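Local structure of CrtC domain-containing protein (Fusarium vanettenii 77-13-4, 7A0T) at residues A[180-185]-A[196-201]; A[133-138]-A[150-155]. The protein is of unknown function but, as a probably secreted member of the CrtC family, combines two lipocalin-like domains of the calycin type. One frame throughout, in Å; residues are numbered along the deposited sequence. Where two conformers were deposited one is given.

In the fold
Contacts 1 and 2 both lie in the N-terminal lipocalin-like domain, partly buried, their centres about 10 Å apart. They share a boundary: strand 171-189, which carries 180-185 of contact 1, pairs with strand 146-152 of contact 2, and Lys182 O to Asp152 N (2.8 Å) is one of the backbone links. The chemistry follows the secondary structure. Contact 2 pairs two antiparallel strands, adds a Lys135-Asp152 salt bridge and buries 527 Å². Contact 1 sets an irregular connection against a strand and buries 338 Å², with one direct hydrogen bond, two bridging waters and apolar contacts. Each combines buried residues with a partly exposed flank: Thr183 and Ile196 against Pro198, Leu136 and Tyr151 against Arg137.

Contact 1 (A[180-185]-A[196-201]); sequences SAKTEG and IDPAKS
Ile196 and Pro198 both direct their side chains at the 183-185 backbone, where the connection between strands 192-195 and 202-210 of this lipocalin-like domain passes beside strand 171-189. The CA separations, 5.4 Å for both Thr183 to Pro198 and Gly185 to Ile196, put the two chains side by side, yet regular pairing reduces to one direct bond: Ile196 N donates to Gly185 O at 3.0 Å, with an N-H...O angle of 162°. Ile196 CG1 lies anti to its own carbonyl carbon (chi1 -60°), which carries the extended branch across the strand, CD1 resting against Glu184 O and Gly185 C. The proline ring turns Pro198 CB onto Thr183 O at 3.3 Å, and this buried carbonyl oxygen has no hydrogen-bonding partner in the model. On the outer side Lys182 and Glu184 cross the same ring obliquely: Lys182 NZ approaches Pro198 CB at 3.6 Å, Glu184 CG meets Pro198 CG at 4.0 Å, and the two charges form a long salt bridge. Two waters bridge other backbone atoms where direct pairing is absent. One molecule accepts from Thr183 N and donates to Pro198 O and Ser201 O, while another joins Gly185 N to Ile196 O. Within the loop, an Asx turn brings Ala199 N onto Asp197 OD1 from above the carboxylate plane, and Ser201 OG and Lys200 N reach Asp197 O from opposite faces of its plane.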
ATOM      1  N   SER A 180       9.155  -3.698  -4.474  1.00 25.11           N
ATOM      2  CA  SER A 180      10.441  -3.444  -3.811  1.00 29.68           C
ATOM      3  C   SER A 180      11.269  -2.466  -4.634  1.00 26.93           C
ATOM      4  O   SER A 180      12.371  -2.786  -5.072  1.00 25.09           O
ATOM      5  CB  SER A 180      11.247  -4.723  -3.587  1.00 25.83           C
ATOM      6  OG  SER A 180      10.481  -5.746  -3.000  1.00 37.30           O
ATOM      7  N   ALA A 181      10.726  -1.264  -4.827  1.00 23.85           N
ATOM      8  CA  ALA A 181      11.327  -0.287  -5.723  1.00 27.41           C
ATOM      9  C   ALA A 181      12.534   0.374  -5.076  1.00 24.77           C
ATOM     10  O   ALA A 181      12.499   0.742  -3.896  1.00 27.11           O
ATOM     11  CB  ALA A 181      10.305   0.786  -6.113  1.00 26.93           C
ATOM     12  N   LYS A 182      13.597   0.549  -5.870  1.00 24.56           N
ATOM     13  CA  LYS A 182      14.777   1.249  -5.393  1.00 23.49           C
ATOM     14  C   LYS A 182      14.411   2.694  -5.081  1.00 27.22           C
ATOM     15  O   LYS A 182      13.751   3.364  -5.876  1.00 24.71           O
ATOM     16  CB  LYS A 182      15.897   1.179  -6.441  1.00 31.21           C
ATOM     17  CG  LYS A 182      17.103   2.041  -6.118  1.00 32.39           C
ATOM     18  CD  LYS A 182      18.185   1.855  -7.181  1.00 45.62           C
ATOM     19  CE  LYS A 182      19.044   3.102  -7.361  1.00 57.29           C
ATOM     20  NZ  LYS A 182      19.835   3.430  -6.146  1.00 52.77           N
ATOM     21  N   THR A 183      14.832   3.159  -3.910  1.00 25.54           N
ATOM     22  CA  THR A 183      14.298   4.343  -3.267  1.00 24.63           C
ATOM     23  C   THR A 183      15.421   5.294  -2.879  1.00 32.23           C
ATOM     24  O   THR A 183      16.430   4.861  -2.307  1.00 30.63           O
ATOM     25  CB  THR A 183      13.539   3.946  -2.005  1.00 26.91           C
ATOM     26  OG1 THR A 183      12.525   2.983  -2.333  1.00 26.94           O
ATOM     27  CG2 THR A 183      12.919   5.172  -1.351  1.00 32.00           C
ATOM     28  N   GLU A 184      15.224   6.591  -3.149  1.00 32.97           N
ATOM     29  CA  GLU A 184      16.176   7.634  -2.774  1.00 30.94           C
ATOM     30  C   GLU A 184      15.427   8.848  -2.235  1.00 30.13           C
ATOM     31  O   GLU A 184      14.200   8.960  -2.348  1.00 30.75           O
ATOM     32  CB  GLU A 184      17.059   8.060  -3.963  1.00 32.06           C
ATOM     33  CG  GLU A 184      17.824   6.921  -4.634  1.00 40.26           C
ATOM     34  CD  GLU A 184      18.752   7.391  -5.753  1.00 48.06           C
ATOM     35  OE1 GLU A 184      18.277   8.054  -6.701  1.00 58.30           O
ATOM     36  OE2 GLU A 184      19.963   7.093  -5.683  1.00 54.90           O
ATOM     37  N   GLY A 185      16.185   9.776  -1.653  1.00 33.22           N
ATOM     38  CA  GLY A 185      15.645  11.069  -1.282  1.00 29.58           C
ATOM     39  C   GLY A 185      15.839  11.394   0.180  1.00 37.45           C
ATOM     40  O   GLY A 185      16.909  11.132   0.737  1.00 36.72           O
ATOM     41  N   ILE A 196      18.053   9.154   2.606  1.00 34.00           N
ATOM     42  CA  ILE A 196      17.641   7.757   2.503  1.00 34.17           C
ATOM     43  C   ILE A 196      18.786   6.921   1.943  1.00 36.50           C
ATOM     44  O   ILE A 196      19.401   7.284   0.934  1.00 34.30           O
ATOM     45  CB  ILE A 196      16.388   7.618   1.617  1.00 32.60           C
ATOM     46  CG1 ILE A 196      15.219   8.414   2.186  1.00 28.95           C
ATOM     47  CG2 ILE A 196      16.001   6.150   1.491  1.00 31.06           C
ATOM     48  CD1 ILE A 196      13.963   8.402   1.302  1.00 29.31           C
ATOM     49  N   ASP A 197      19.052   5.775   2.574  1.00 33.21           N
ATOM     50  CA  ASP A 197      20.059   4.845   2.077  1.00 34.23           C
ATOM     51  C   ASP A 197      19.416   3.869   1.095  1.00 31.40           C
ATOM     52  O   ASP A 197      18.662   2.985   1.523  1.00 29.81           O
ATOM     53  CB  ASP A 197      20.694   4.093   3.232  1.00 38.21           C
ATOM     54  CG  ASP A 197      21.774   3.126   2.783  1.00 37.64           C
ATOM     55  OD1 ASP A 197      22.027   3.003   1.568  1.00 35.32           O
ATOM     56  OD2 ASP A 197      22.373   2.483   3.663  1.00 40.51           O
ATOM     57  N   PRO A 198      19.714   3.954  -0.205  1.00 36.13           N
ATOM     58  CA  PRO A 198      19.051   3.061  -1.169  1.00 34.51           C
ATOM     59  C   PRO A 198      19.454   1.601  -1.039  1.00 35.20           C
ATOM     60  O   PRO A 198      18.744   0.736  -1.558  1.00 33.74           O
ATOM     61  CB  PRO A 198      19.473   3.625  -2.532  1.00 34.47           C
ATOM     62  CG  PRO A 198      20.244   4.888  -2.245  1.00 40.40           C
ATOM     63  CD  PRO A 198      20.709   4.832  -0.845  1.00 32.90           C
ATOM     64  N   ALA A 199      20.565   1.285  -0.377  1.00 32.21           N
ATOM     65  CA  ALA A 199      20.918  -0.115  -0.219  1.00 31.03           C
ATOM     66  C   ALA A 199      20.025  -0.807   0.798  1.00 36.39           C
ATOM     67  O   ALA A 199      19.900  -2.037   0.762  1.00 29.48           O
ATOM     68  CB  ALA A 199      22.392  -0.254   0.196  1.00 31.96           C
ATOM     69  N   LYS A 200      19.390  -0.041   1.693  1.00 29.34           N
ATOM     70  CA  LYS A 200      18.654  -0.611   2.810  1.00 29.82           C
ATOM     71  C   LYS A 200      17.226  -0.066   2.874  1.00 25.74           C
ATOM     72  O   LYS A 200      16.669   0.093   3.957  1.00 32.21           O
ATOM     73  CB  LYS A 200      19.391  -0.355   4.123  1.00 33.41           C
ATOM     74  CG  LYS A 200      20.846  -0.858   4.152  1.00 37.80           C
ATOM     75  CD  LYS A 200      21.434  -0.773   5.569  1.00 39.30           C
ATOM     76  CE  LYS A 200      22.858  -1.321   5.629  1.00 55.48           C
ATOM     77  NZ  LYS A 200      23.436  -1.334   7.010  1.00 56.53           N
ATOM     78  N   SER A 201      16.624   0.221   1.723  1.00 28.73           N
ATOM     79  CA  SER A 201      15.276   0.765   1.665  1.00 27.56           C
ATOM     80  C   SER A 201      14.542   0.159   0.480  1.00 27.57           C
ATOM     81  O   SER A 201      15.160  -0.355  -0.449  1.00 27.36           O
ATOM     82  CB  SER A 201      15.295   2.294   1.524  1.00 28.10           C
ATOM     83  OG  SER A 201      16.063   2.878   2.565  1.00 35.94           O
TER
HETATM   84  O   HOH W   1      16.119   1.213  -2.232  1.00 24.46           O
HETATM   85  O   HOH W   2      18.972   9.072  -1.078  1.00 32.91           O

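Contact 2 (A[133-138]-A[150-155]); sequences LSKLRS and TYDATT
Leu136 and Tyr151 form a hydrogen-bonded antiparallel pair in the hairpin of strands 135-141 and 146-152: Leu136 N donates to Tyr151 O at 2.9 Å, and Tyr151 N returns a bond to Leu136 O at 3.0 Å. Past the strand end Ala153 N still reaches Ser134 O at 3.1 Å, even though Ala153 is already the centre of an inverse gamma turn. At the far end of the buried side, Ser138 OG meets Tyr151 OH at 2.9 Å, close to the ring plane, and Ser61 OG is a second partner of that serine oxygen. Lys135 and Asp152 lie side by side on the opposite face and form a salt bridge; its modelled length is very short and, with the lysine deposited in two conformers, doubtful. The tyrosine packing follows from a chi1 of 38°, which places CG between its own backbone N and carbonyl carbon and turns the ring over the face of the partner strand, against Leu136 and toward Ser138. There Leu136 CB touches Tyr151 CE2 at 3.5 Å, and Leu136 O sits over one ring face, toward the rim. On the face of Lys135 and Asp152, Thr150 CG2 covers one side of the Arg137 guanidinium, 3.6 Å from Arg137 CZ, while Glu128 and Asp148 bind that group ionically. Strand 124-127 flanks 135-138, strand 171-189 flanks 150-152, and Tyr205 of strand 202-210 packs against both Leu136 and Tyr151.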
ATOM      1  N   LEU A 133       6.339   5.948 -15.432  1.00 29.73           N
ATOM      2  CA  LEU A 133       6.401   4.747 -14.609  1.00 27.96           C
ATOM      3  C   LEU A 133       7.787   4.448 -14.040  1.00 30.43           C
ATOM      4  O   LEU A 133       7.903   4.064 -12.873  1.00 36.27           O
ATOM      5  CB  LEU A 133       5.937   3.536 -15.434  1.00 34.46           C
ATOM      6  CG  LEU A 133       6.148   2.157 -14.800  1.00 29.94           C
ATOM      7  CD1 LEU A 133       4.985   1.841 -13.847  1.00 35.30           C
ATOM      8  CD2 LEU A 133       6.302   1.085 -15.868  1.00 35.45           C
ATOM      9  N   SER A 134       8.839   4.599 -14.847  1.00 35.17           N
ATOM     10  CA  SER A 134      10.173   4.134 -14.444  1.00 27.87           C
ATOM     11  C   SER A 134      10.767   4.937 -13.291  1.00 37.71           C
ATOM     12  O   SER A 134      11.585   4.401 -12.533  1.00 35.89           O
ATOM     13  CB  SER A 134      11.125   4.180 -15.639  1.00 35.20           C
ATOM     14  OG  SER A 134      10.672   3.330 -16.679  1.00 37.98           O
ATOM     15  N   LYS A 135      10.419   6.220 -13.161  1.00 33.11           N
ATOM     16  CA  LYS A 135      10.908   7.053 -12.064  0.52 33.35           C
ATOM     17  C   LYS A 135       9.743   7.857 -11.511  1.00 27.86           C
ATOM     18  O   LYS A 135       9.091   8.604 -12.247  1.00 32.31           O
ATOM     19  CB  LYS A 135      12.038   7.980 -12.524  0.52 37.96           C
ATOM     20  CG  LYS A 135      12.362   9.100 -11.545  0.52 35.65           C
ATOM     21  CD  LYS A 135      12.893   8.596 -10.212  0.52 35.20           C
ATOM     22  CE  LYS A 135      14.375   8.906 -10.047  0.52 39.39           C
ATOM     23  NZ  LYS A 135      15.258   7.851 -10.632  0.52 40.01           N
ATOM     24  N   LEU A 136       9.480   7.700 -10.211  1.00 27.38           N
ATOM     25  CA  LEU A 136       8.315   8.284  -9.563  1.00 28.51           C
ATOM     26  C   LEU A 136       8.739   9.027  -8.300  1.00 27.73           C
ATOM     27  O   LEU A 136       9.854   8.865  -7.796  1.00 27.62           O
ATOM     28  CB  LEU A 136       7.278   7.195  -9.236  1.00 27.49           C
ATOM     29  CG  LEU A 136       6.809   6.321 -10.403  1.00 28.63           C
ATOM     30  CD1 LEU A 136       6.083   5.049  -9.881  1.00 33.71           C
ATOM     31  CD2 LEU A 136       5.880   7.078 -11.338  1.00 26.90           C
ATOM     32  N   ARG A 137       7.837   9.854  -7.780  1.00 29.59           N
ATOM     33  CA  ARG A 137       8.158  10.706  -6.638  1.00 30.12           C
ATOM     34  C   ARG A 137       6.927  10.861  -5.749  1.00 25.24           C
ATOM     35  O   ARG A 137       5.843  11.166  -6.252  1.00 26.62           O
ATOM     36  CB  ARG A 137       8.644  12.082  -7.120  1.00 28.84           C
ATOM     37  CG  ARG A 137       9.164  12.995  -6.019  1.00 30.26           C
ATOM     38  CD  ARG A 137       9.346  14.429  -6.510  1.00 39.75           C
ATOM     39  NE  ARG A 137      10.416  14.518  -7.497  1.00 28.76           N
ATOM     40  CZ  ARG A 137      11.702  14.641  -7.201  1.00 35.73           C
ATOM     41  NH1 ARG A 137      12.093  14.713  -5.941  1.00 38.62           N
ATOM     42  NH2 ARG A 137      12.598  14.697  -8.171  1.00 41.33           N
ATOM     43  N   SER A 138       7.086  10.634  -4.448  1.00 28.14           N
ATOM     44  CA  SER A 138       6.084  10.998  -3.449  1.00 24.12           C
ATOM     45  C   SER A 138       6.689  12.089  -2.579  1.00 27.03           C
ATOM     46  O   SER A 138       7.813  11.936  -2.085  1.00 30.40           O
ATOM     47  CB  SER A 138       5.654   9.804  -2.590  1.00 25.30           C
ATOM     48  OG  SER A 138       4.907   8.853  -3.330  1.00 25.64           O
ATOM     49  N   THR A 150      11.952   9.579  -4.071  1.00 26.85           N
ATOM     50  CA  THR A 150      11.862   9.038  -5.417  1.00 28.12           C
ATOM     51  C   THR A 150      12.085   7.531  -5.389  1.00 27.41           C
ATOM     52  O   THR A 150      12.706   6.993  -4.463  1.00 30.37           O
ATOM     53  CB  THR A 150      12.868   9.710  -6.368  1.00 30.50           C
ATOM     54  OG1 THR A 150      14.208   9.480  -5.909  1.00 27.73           O
ATOM     55  CG2 THR A 150      12.606  11.201  -6.414  1.00 32.09           C
ATOM     56  N   TYR A 151      11.538   6.843  -6.394  1.00 28.58           N
ATOM     57  CA  TYR A 151      11.682   5.394  -6.470  1.00 31.04           C
ATOM     58  C   TYR A 151      11.595   4.967  -7.929  1.00 28.70           C
ATOM     59  O   TYR A 151      10.879   5.583  -8.729  1.00 30.15           O
ATOM     60  CB  TYR A 151      10.657   4.647  -5.581  1.00 28.72           C
ATOM     61  CG  TYR A 151       9.270   5.268  -5.541  1.00 33.56           C
ATOM     62  CD1 TYR A 151       9.010   6.387  -4.757  1.00 28.63           C
ATOM     63  CD2 TYR A 151       8.221   4.729  -6.288  1.00 25.26           C
ATOM     64  CE1 TYR A 151       7.754   6.969  -4.741  1.00 33.32           C
ATOM     65  CE2 TYR A 151       6.950   5.299  -6.257  1.00 24.98           C
ATOM     66  CZ  TYR A 151       6.730   6.419  -5.488  1.00 25.53           C
ATOM     67  OH  TYR A 151       5.487   7.003  -5.474  1.00 26.63           O
ATOM     68  N   ASP A 152      12.396   3.959  -8.278  1.00 27.56           N
ATOM     69  CA  ASP A 152      12.508   3.451  -9.640  1.00 31.07           C
ATOM     70  C   ASP A 152      11.853   2.074  -9.715  1.00 28.57           C
ATOM     71  O   ASP A 152      11.954   1.276  -8.774  1.00 29.00           O
ATOM     72  CB  ASP A 152      13.981   3.335 -10.099  1.00 25.02           C
ATOM     73  CG  ASP A 152      14.781   4.636  -9.927  1.00 42.61           C
ATOM     74  OD1 ASP A 152      14.280   5.720 -10.288  1.00 39.60           O
ATOM     75  OD2 ASP A 152      15.930   4.572  -9.432  1.00 51.82           O
ATOM     76  N   ALA A 153      11.243   1.775 -10.863  1.00 30.68           N
ATOM     77  CA  ALA A 153      10.466   0.546 -11.047  1.00 36.29           C
ATOM     78  C   ALA A 153      11.394  -0.631 -11.359  1.00 33.20           C
ATOM     79  O   ALA A 153      11.362  -1.222 -12.440  1.00 41.10           O
ATOM     80  CB  ALA A 153       9.436   0.731 -12.152  1.00 33.84           C
ATOM     81  N   THR A 154      12.192  -1.005 -10.357  1.00 29.72           N
ATOM     82  CA  THR A 154      13.186  -2.071 -10.475  1.00 32.31           C
ATOM     83  C   THR A 154      12.698  -3.379  -9.868  1.00 34.14           C
ATOM     84  O   THR A 154      13.498  -4.144  -9.299  1.00 26.61           O
ATOM     85  CB  THR A 154      14.495  -1.658  -9.796  1.00 31.22           C
ATOM     86  OG1 THR A 154      14.268  -1.524  -8.382  1.00 31.16           O
ATOM     87  CG2 THR A 154      15.024  -0.343 -10.353  1.00 31.65           C
ATOM     88  N   THR A 155      11.400  -3.655  -9.970  1.00 30.66           N
ATOM     89  CA  THR A 155      10.793  -4.724  -9.191  1.00 27.09           C
ATOM     90  C   THR A 155       9.653  -5.344  -9.992  1.00 28.01           C
ATOM     91  O   THR A 155       8.826  -4.625 -10.564  1.00 25.82           O
ATOM     92  CB  THR A 155      10.332  -4.169  -7.832  1.00 28.16           C
ATOM     93  OG1 THR A 155       9.815  -5.220  -7.000  1.00 28.94           O
ATOM     94  CG2 THR A 155       9.293  -3.034  -8.006  1.00 24.17           C
TER